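Glutathione synthetase-like effector 30 (Gpa-GSS30-apo) (Globodera pallida, PDB 5OET) is an effector of a plant-parasitic nematode, built like a glutathione synthetase, the ATP-dependent ligase that joins gamma-glutamylcysteine to glycine, and probably diverged from that housekeeping role. Local coordinates at residues E41-S51 / H457-N468; D226-Y234 / Q264-S273. One frame throughout, in Å; residues are numbered along the deposited sequence.

Contact 1. Residues E41-S51 / H457-N468; sequences EQDPQILLEQS and HFVRPNMAPTLN
Leu47 reaches from the first turn of helix 44-59 into the corner between Leu467 and the ring of His457. Its CB meets Leu467 CD2 at 3.9 Å. Beyond CB the chain turns to the side of the backbone N (chi1 -72°), which carries both methyls to the far segment. Leu47 CD1 touches both methyls of Leu467. The same CD1 lies over one face of the His457 ring, off-centre toward its rim, 4.0 Å from His457 CE1. Leu47 CD2 comes near CD2 and NE2 of that ring. The ring is tethered from within its own segment: Asn468, just past the partner strand, donates its N to His457 ND1 over 3.0 Å, tilted from the ring plane.

The polar contact lies just before the helix, at Gln42. Asn468 ND2 donates to Gln42 OE1 at 2.9 Å, with the two amide planes 46° apart. The oxygen lies in the amide plane of Asn468, but the donor stands above the carbonyl plane of Gln42. One helix turn after Leu47, Ser51 turns its CB toward the hairpin, and its OG rests on Val459 CG2 (3.6 Å) and on the ring of Pro465. Leu48 CD1 packs on Pro465 CD at 4.0 Å.

Asp43 is the N-cap of the helix. Strands 454-459 and 466-467 pair through Phe458 and Thr466, and the link between them includes a type II turn from Arg460 to Met463. The motif is a beta hairpin with a helix N-terminus packed on one face.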
# COMPACT_ATOMS: atom_id res chain seq x y z
N GLU A 41 -25.85 4.88 5.41
CA GLU A 41 -25.69 4.59 6.84
C GLU A 41 -25.66 5.90 7.64
O GLU A 41 -25.05 6.87 7.20
CB GLU A 41 -24.41 3.77 7.09
CG GLU A 41 -24.15 3.32 8.54
CD GLU A 41 -25.18 2.31 9.09
OE1 GLU A 41 -25.17 1.15 8.62
OE2 GLU A 41 -25.97 2.67 10.02
N GLN A 42 -26.36 5.91 8.78
CA GLN A 42 -26.37 7.06 9.71
C GLN A 42 -26.10 6.71 11.18
O GLN A 42 -26.21 7.57 12.04
CB GLN A 42 -27.71 7.83 9.59
CG GLN A 42 -27.51 9.34 9.43
CD GLN A 42 -27.03 9.69 8.05
OE1 GLN A 42 -25.91 10.17 7.85
NE2 GLN A 42 -27.85 9.39 7.07
N ASP A 43 -25.71 5.47 11.47
CA ASP A 43 -25.21 5.14 12.80
C ASP A 43 -23.81 5.74 12.92
O ASP A 43 -22.95 5.40 12.11
CB ASP A 43 -25.20 3.62 13.01
CG ASP A 43 -24.96 3.23 14.46
OD1 ASP A 43 -24.04 3.80 15.09
OD2 ASP A 43 -25.72 2.38 14.98
N PRO A 44 -23.56 6.64 13.90
CA PRO A 44 -22.21 7.23 14.00
C PRO A 44 -21.13 6.21 14.35
O PRO A 44 -20.04 6.27 13.78
CB PRO A 44 -22.34 8.29 15.11
CG PRO A 44 -23.78 8.40 15.42
CD PRO A 44 -24.47 7.16 14.93
N GLN A 45 -21.44 5.29 15.26
CA GLN A 45 -20.53 4.20 15.64
C GLN A 45 -20.13 3.33 14.45
O GLN A 45 -18.96 3.00 14.29
CB GLN A 45 -21.16 3.35 16.78
CG GLN A 45 -20.29 2.26 17.40
CD GLN A 45 -18.86 2.71 17.66
OE1 GLN A 45 -17.96 2.26 16.97
NE2 GLN A 45 -18.65 3.62 18.64
N ILE A 46 -21.09 3.00 13.59
CA ILE A 46 -20.78 2.28 12.36
C ILE A 46 -19.97 3.14 11.38
O ILE A 46 -18.99 2.65 10.80
CB ILE A 46 -22.04 1.73 11.69
CG1 ILE A 46 -22.75 0.72 12.63
CG2 ILE A 46 -21.71 1.05 10.37
CD1 ILE A 46 -21.91 -0.47 13.07
N LEU A 47 -20.35 4.40 11.18
CA LEU A 47 -19.57 5.29 10.32
C LEU A 47 -18.14 5.46 10.82
O LEU A 47 -17.21 5.48 10.00
CB LEU A 47 -20.23 6.67 10.18
CG LEU A 47 -21.49 6.68 9.33
CD1 LEU A 47 -22.24 8.01 9.46
CD2 LEU A 47 -21.16 6.40 7.88
N LEU A 48 -17.97 5.58 12.14
CA LEU A 48 -16.64 5.63 12.73
C LEU A 48 -15.86 4.36 12.39
O LEU A 48 -14.73 4.44 11.92
CB LEU A 48 -16.71 5.83 14.24
CG LEU A 48 -15.35 5.65 14.95
CD1 LEU A 48 -14.31 6.64 14.44
CD2 LEU A 48 -15.51 5.69 16.44
N GLU A 49 -16.48 3.20 12.59
CA GLU A 49 -15.80 1.92 12.29
C GLU A 49 -15.47 1.77 10.82
O GLU A 49 -14.45 1.21 10.49
CB GLU A 49 -16.60 0.72 12.79
CG GLU A 49 -16.57 0.60 14.31
CD GLU A 49 -17.40 -0.56 14.88
OE1 GLU A 49 -18.29 -0.31 15.74
OE2 GLU A 49 -17.15 -1.74 14.50
N GLN A 50 -16.30 2.30 9.94
CA GLN A 50 -16.00 2.27 8.51
C GLN A 50 -14.91 3.28 8.12
O GLN A 50 -14.17 3.04 7.17
CB GLN A 50 -17.27 2.53 7.70
CG GLN A 50 -18.27 1.38 7.77
CD GLN A 50 -19.57 1.66 7.05
OE1 GLN A 50 -20.40 0.76 6.92
NE2 GLN A 50 -19.78 2.89 6.59
N SER A 51 -14.85 4.40 8.84
CA SER A 51 -13.73 5.34 8.68
C SER A 51 -12.39 4.69 8.94
O SER A 51 -11.47 4.87 8.16
CB SER A 51 -13.86 6.51 9.66
OG SER A 51 -14.72 7.46 9.11
N HIS A 457 -18.94 12.10 3.85
CA HIS A 457 -18.18 12.09 5.09
C HIS A 457 -16.69 12.17 4.78
O HIS A 457 -16.21 11.54 3.86
CB HIS A 457 -18.49 10.81 5.87
CG HIS A 457 -19.93 10.45 5.87
ND1 HIS A 457 -20.87 11.13 6.60
CD2 HIS A 457 -20.61 9.48 5.19
CE1 HIS A 457 -22.06 10.61 6.37
NE2 HIS A 457 -21.93 9.62 5.51
N PHE A 458 -15.95 12.93 5.59
CA PHE A 458 -14.53 13.20 5.35
C PHE A 458 -13.63 12.55 6.41
O PHE A 458 -13.80 12.80 7.59
CB PHE A 458 -14.32 14.72 5.38
CG PHE A 458 -14.69 15.44 4.12
CD1 PHE A 458 -15.42 14.84 3.08
CD2 PHE A 458 -14.30 16.79 3.97
CE1 PHE A 458 -15.71 15.56 1.93
CE2 PHE A 458 -14.61 17.51 2.82
CZ PHE A 458 -15.32 16.89 1.79
N VAL A 459 -12.68 11.74 5.98
CA VAL A 459 -11.81 11.00 6.89
C VAL A 459 -10.42 11.60 6.85
O VAL A 459 -9.80 11.61 5.80
CB VAL A 459 -11.72 9.54 6.45
CG1 VAL A 459 -10.90 8.72 7.44
CG2 VAL A 459 -13.12 8.99 6.30
N ARG A 460 -9.93 12.09 7.99
CA ARG A 460 -8.64 12.75 8.07
C ARG A 460 -7.76 12.07 9.10
O ARG A 460 -8.27 11.55 10.08
CB ARG A 460 -8.80 14.20 8.47
CG ARG A 460 -9.00 15.12 7.29
CD ARG A 460 -9.37 16.53 7.75
NE ARG A 460 -10.78 16.86 7.48
CZ ARG A 460 -11.45 17.91 8.00
NH1 ARG A 460 -10.85 18.77 8.84
NH2 ARG A 460 -12.72 18.11 7.65
N PRO A 461 -6.43 12.12 8.89
CA PRO A 461 -5.40 11.69 9.85
C PRO A 461 -5.52 12.29 11.25
O PRO A 461 -5.63 13.50 11.39
CB PRO A 461 -4.12 12.19 9.21
CG PRO A 461 -4.39 12.20 7.75
CD PRO A 461 -5.84 12.50 7.59
N ASN A 462 -5.50 11.43 12.27
CA ASN A 462 -5.47 11.83 13.70
C ASN A 462 -6.61 12.75 14.17
O ASN A 462 -6.43 13.53 15.09
CB ASN A 462 -4.09 12.42 14.04
CG ASN A 462 -2.95 11.43 13.79
OD1 ASN A 462 -2.68 10.55 14.62
ND2 ASN A 462 -2.31 11.55 12.62
N MET A 463 -7.79 12.63 13.54
CA MET A 463 -9.02 13.25 14.05
C MET A 463 -10.23 12.39 13.76
O MET A 463 -10.17 11.51 12.93
CB MET A 463 -9.27 14.63 13.46
CG MET A 463 -9.10 14.81 11.97
SD MET A 463 -9.27 16.59 11.65
CE MET A 463 -11.00 16.91 12.03
N ALA A 464 -11.32 12.67 14.47
CA ALA A 464 -12.60 12.03 14.21
C ALA A 464 -13.09 12.42 12.82
O ALA A 464 -12.80 13.53 12.34
CB ALA A 464 -13.62 12.40 15.27
N PRO A 465 -13.83 11.51 12.16
CA PRO A 465 -14.34 11.84 10.83
C PRO A 465 -15.49 12.84 10.91
O PRO A 465 -16.27 12.82 11.87
CB PRO A 465 -14.83 10.48 10.30
CG PRO A 465 -15.23 9.75 11.52
CD PRO A 465 -14.28 10.18 12.60
N THR A 466 -15.58 13.69 9.91
CA THR A 466 -16.60 14.72 9.80
C THR A 466 -17.78 14.19 8.97
O THR A 466 -17.65 14.00 7.75
CB THR A 466 -16.01 15.97 9.13
OG1 THR A 466 -14.65 16.13 9.55
CG2 THR A 466 -16.79 17.20 9.52
N LEU A 467 -18.91 13.96 9.63
CA LEU A 467 -20.06 13.29 9.03
C LEU A 467 -21.09 14.29 8.47
O LEU A 467 -21.37 15.32 9.07
CB LEU A 467 -20.75 12.39 10.06
CG LEU A 467 -19.92 11.41 10.90
CD1 LEU A 467 -20.82 10.72 11.92
CD2 LEU A 467 -19.19 10.39 10.05
N ASN A 468 -21.63 13.96 7.31
CA ASN A 468 -22.70 14.72 6.67
C ASN A 468 -22.32 16.17 6.33
O ASN A 468 -23.10 17.07 6.51
CB ASN A 468 -23.99 14.65 7.50
CG ASN A 468 -24.50 13.24 7.67
OD1 ASN A 468 -24.55 12.72 8.79
ND2 ASN A 468 -24.88 12.60 6.57

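Contact 2. Residues D226-Y234 / Q264-S273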
# COMPACT_ATOMS: atom_id res chain seq x y z
N ASP A 226 -2.42 4.76 -13.23
CA ASP A 226 -1.00 4.35 -13.06
C ASP A 226 -0.49 3.59 -14.30
O ASP A 226 0.59 3.88 -14.80
CB ASP A 226 -0.73 3.56 -11.75
CG ASP A 226 -1.64 2.34 -11.54
OD1 ASP A 226 -2.54 2.06 -12.39
OD2 ASP A 226 -1.45 1.69 -10.49
N THR A 227 -1.31 2.66 -14.79
CA THR A 227 -1.04 1.95 -16.03
C THR A 227 -0.95 2.88 -17.24
O THR A 227 -0.06 2.73 -18.06
CB THR A 227 -2.14 0.89 -16.28
OG1 THR A 227 -2.07 -0.07 -15.23
CG2 THR A 227 -2.00 0.19 -17.63
N MET A 228 -1.88 3.83 -17.34
CA MET A 228 -1.92 4.79 -18.44
C MET A 228 -0.58 5.49 -18.61
O MET A 228 -0.06 5.60 -19.73
CB MET A 228 -2.98 5.85 -18.16
CG MET A 228 -3.00 7.01 -19.14
SD MET A 228 -3.63 8.55 -18.46
CE MET A 228 -2.34 9.05 -17.34
N ALA A 229 -0.08 6.03 -17.49
CA ALA A 229 1.20 6.72 -17.45
C ALA A 229 2.34 5.78 -17.86
O ALA A 229 3.15 6.13 -18.71
CB ALA A 229 1.44 7.31 -16.06
N ALA A 230 2.36 4.58 -17.29
CA ALA A 230 3.32 3.55 -17.64
C ALA A 230 3.31 3.24 -19.14
O ALA A 230 4.36 3.24 -19.77
CB ALA A 230 3.07 2.29 -16.84
N GLU A 231 2.13 3.00 -19.70
CA GLU A 231 1.99 2.65 -21.12
C GLU A 231 2.51 3.75 -22.04
O GLU A 231 3.00 3.46 -23.13
CB GLU A 231 0.55 2.34 -21.51
CG GLU A 231 -0.01 1.03 -20.97
CD GLU A 231 -1.55 0.91 -21.12
OE1 GLU A 231 -2.05 -0.25 -21.17
OE2 GLU A 231 -2.27 1.95 -21.17
N THR A 232 2.41 5.01 -21.61
CA THR A 232 2.86 6.15 -22.39
C THR A 232 4.38 6.37 -22.29
O THR A 232 5.03 6.73 -23.28
CB THR A 232 2.10 7.43 -21.95
OG1 THR A 232 0.69 7.21 -22.05
CG2 THR A 232 2.46 8.61 -22.83
N LEU A 233 4.94 6.16 -21.10
CA LEU A 233 6.40 6.15 -20.91
C LEU A 233 7.10 5.03 -21.70
O LEU A 233 8.13 5.27 -22.32
CB LEU A 233 6.78 6.01 -19.42
CG LEU A 233 6.63 7.27 -18.55
CD1 LEU A 233 6.66 6.88 -17.08
CD2 LEU A 233 7.72 8.30 -18.86
N TYR A 234 6.53 3.82 -21.66
CA TYR A 234 7.02 2.71 -22.48
C TYR A 234 7.04 3.05 -23.97
O TYR A 234 8.02 2.77 -24.66
CB TYR A 234 6.16 1.47 -22.25
CG TYR A 234 6.60 0.24 -23.03
CD1 TYR A 234 7.76 -0.41 -22.71
CD2 TYR A 234 5.83 -0.27 -24.07
CE1 TYR A 234 8.15 -1.56 -23.39
CE2 TYR A 234 6.24 -1.39 -24.78
CZ TYR A 234 7.40 -2.03 -24.42
OH TYR A 234 7.79 -3.13 -25.11
N GLN A 264 5.01 4.16 -8.03
CA GLN A 264 3.85 3.34 -8.39
C GLN A 264 3.65 3.25 -9.88
O GLN A 264 3.12 2.26 -10.36
CB GLN A 264 2.57 3.86 -7.71
CG GLN A 264 2.51 3.50 -6.23
CD GLN A 264 1.59 4.37 -5.41
OE1 GLN A 264 1.64 4.32 -4.18
NE2 GLN A 264 0.74 5.15 -6.06
N ILE A 265 4.07 4.28 -10.61
CA ILE A 265 4.07 4.22 -12.08
C ILE A 265 5.01 3.11 -12.51
O ILE A 265 4.63 2.31 -13.37
CB ILE A 265 4.42 5.57 -12.75
CG1 ILE A 265 3.29 6.56 -12.53
CG2 ILE A 265 4.58 5.41 -14.25
CD1 ILE A 265 3.68 8.00 -12.66
N THR A 266 6.20 3.04 -11.90
CA THR A 266 7.21 2.05 -12.26
C THR A 266 6.77 0.64 -11.91
O THR A 266 7.19 -0.30 -12.56
CB THR A 266 8.58 2.29 -11.60
OG1 THR A 266 8.49 2.09 -10.18
CG2 THR A 266 9.10 3.70 -11.92
N HIS A 267 5.95 0.49 -10.88
CA HIS A 267 5.44 -0.85 -10.53
C HIS A 267 4.54 -1.35 -11.66
O HIS A 267 4.53 -2.53 -11.95
CB HIS A 267 4.70 -0.89 -9.20
CG HIS A 267 5.49 -0.35 -8.05
ND1 HIS A 267 4.90 0.18 -6.92
CD2 HIS A 267 6.83 -0.22 -7.87
CE1 HIS A 267 5.84 0.60 -6.09
NE2 HIS A 267 7.02 0.37 -6.64
N GLN A 268 3.83 -0.44 -12.32
CA GLN A 268 3.05 -0.81 -13.51
C GLN A 268 3.91 -1.03 -14.76
O GLN A 268 3.62 -1.91 -15.56
CB GLN A 268 1.95 0.21 -13.78
CG GLN A 268 0.81 0.18 -12.77
CD GLN A 268 0.16 -1.18 -12.68
OE1 GLN A 268 -0.28 -1.74 -13.69
NE2 GLN A 268 0.12 -1.74 -11.48
N LEU A 269 4.95 -0.22 -14.93
CA LEU A 269 5.86 -0.33 -16.09
C LEU A 269 6.56 -1.69 -16.14
O LEU A 269 6.70 -2.26 -17.21
CB LEU A 269 6.89 0.79 -16.05
CG LEU A 269 7.84 0.97 -17.23
CD1 LEU A 269 7.08 1.19 -18.52
CD2 LEU A 269 8.78 2.15 -16.99
N GLU A 270 6.97 -2.20 -14.98
CA GLU A 270 7.54 -3.55 -14.84
C GLU A 270 6.65 -4.68 -15.36
O GLU A 270 7.11 -5.57 -16.03
CB GLU A 270 7.80 -3.85 -13.37
CG GLU A 270 8.96 -3.07 -12.77
CD GLU A 270 8.91 -2.99 -11.26
OE1 GLU A 270 8.22 -3.82 -10.63
OE2 GLU A 270 9.60 -2.12 -10.70
N SER A 271 5.38 -4.65 -15.00
CA SER A 271 4.46 -5.72 -15.37
C SER A 271 3.82 -5.57 -16.77
O SER A 271 3.01 -6.40 -17.15
CB SER A 271 3.36 -5.80 -14.32
OG SER A 271 2.59 -4.61 -14.35
N ILE A 272 4.16 -4.52 -17.53
CA ILE A 272 3.74 -4.41 -18.94
C ILE A 272 4.93 -4.54 -19.90
O ILE A 272 4.85 -4.07 -21.03
CB ILE A 272 2.92 -3.11 -19.23
CG1 ILE A 272 3.79 -1.84 -19.22
CG2 ILE A 272 1.76 -2.97 -18.24
CD1 ILE A 272 3.04 -0.59 -19.66
N SER A 273 6.01 -5.20 -19.46
CA SER A 273 7.14 -5.50 -20.35
C SER A 273 7.95 -6.71 -19.87
O SER A 273 7.80 -7.12 -18.72
CB SER A 273 8.04 -4.26 -20.44
OG SER A 273 8.84 -4.36 -21.61
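Asp226 lies against Gln268 where helices 225-240 and 259-270 cross. Its carboxylate stacks on the Gln268 side-chain amide, the planes 25° apart, and Asp226 CG is 3.5 Å from Gln268 CG. A chi1 of 54° sets the carboxylate between the backbone N and carbonyl carbon, where OD1 accepts from Thr227 N. Thr227 OG1 then donates to Gln268 OE1 at 2.9 Å, from above the carbonyl plane. The bend of Gln268 at chi2 brings its amide back to these two residues.

Ala229 CB meets Ile265 CG1 at 4.1 Å. Ala230 and Leu269 have the closest CA atoms of the two segments, 4.9 Å apart. The small CB of Ala230 lies 3.7 Å from Leu269 N. Glu231 points its CB away, yet its CG touches Ile272 CD1 at 3.7 Å; its carboxylate is salt-bridged to Arg495. Leu233 CD1 meets Ile265 CG2 at 3.8 Å. With Asp226, Ala229 and Ala230, Leu233 forms the hole that takes Ile265 as a knob. Tyr234 packs its CB on Leu269 CD1, and its CE1 comes near Ser273 OG.

The segment axes come within 8.0 Å at a crossing angle of -64°. Met228 and Thr232, turned away from this crossing, pack on strands 469-484 and 490-504. Thr266 and Leu269 of the other helix rest on strand 279-283. Helix 225-240 thus lies between helix 259-270 and the large mixed sheet.

The two contacts lie well apart in one chain. Their centres are 34 Å from each other, and their nearest atoms stay about 16 Å apart. Along the sequence 41-51 comes first, then both segments of contact 2, then 457-468. Contact 1 thus brings together distant parts of the chain, while contact 2 joins helices close in sequence. The large mixed sheet connects them: strand 454-459 belongs to it, and helix 225-240 packs on its strands 469-484 and 490-504. Both contacts also border the second subunit. Glu49 forms salt bridges with Arg280 and Arg290 of that subunit, and Glu270 with its Arg206. Both therefore adjoin the dimer interface.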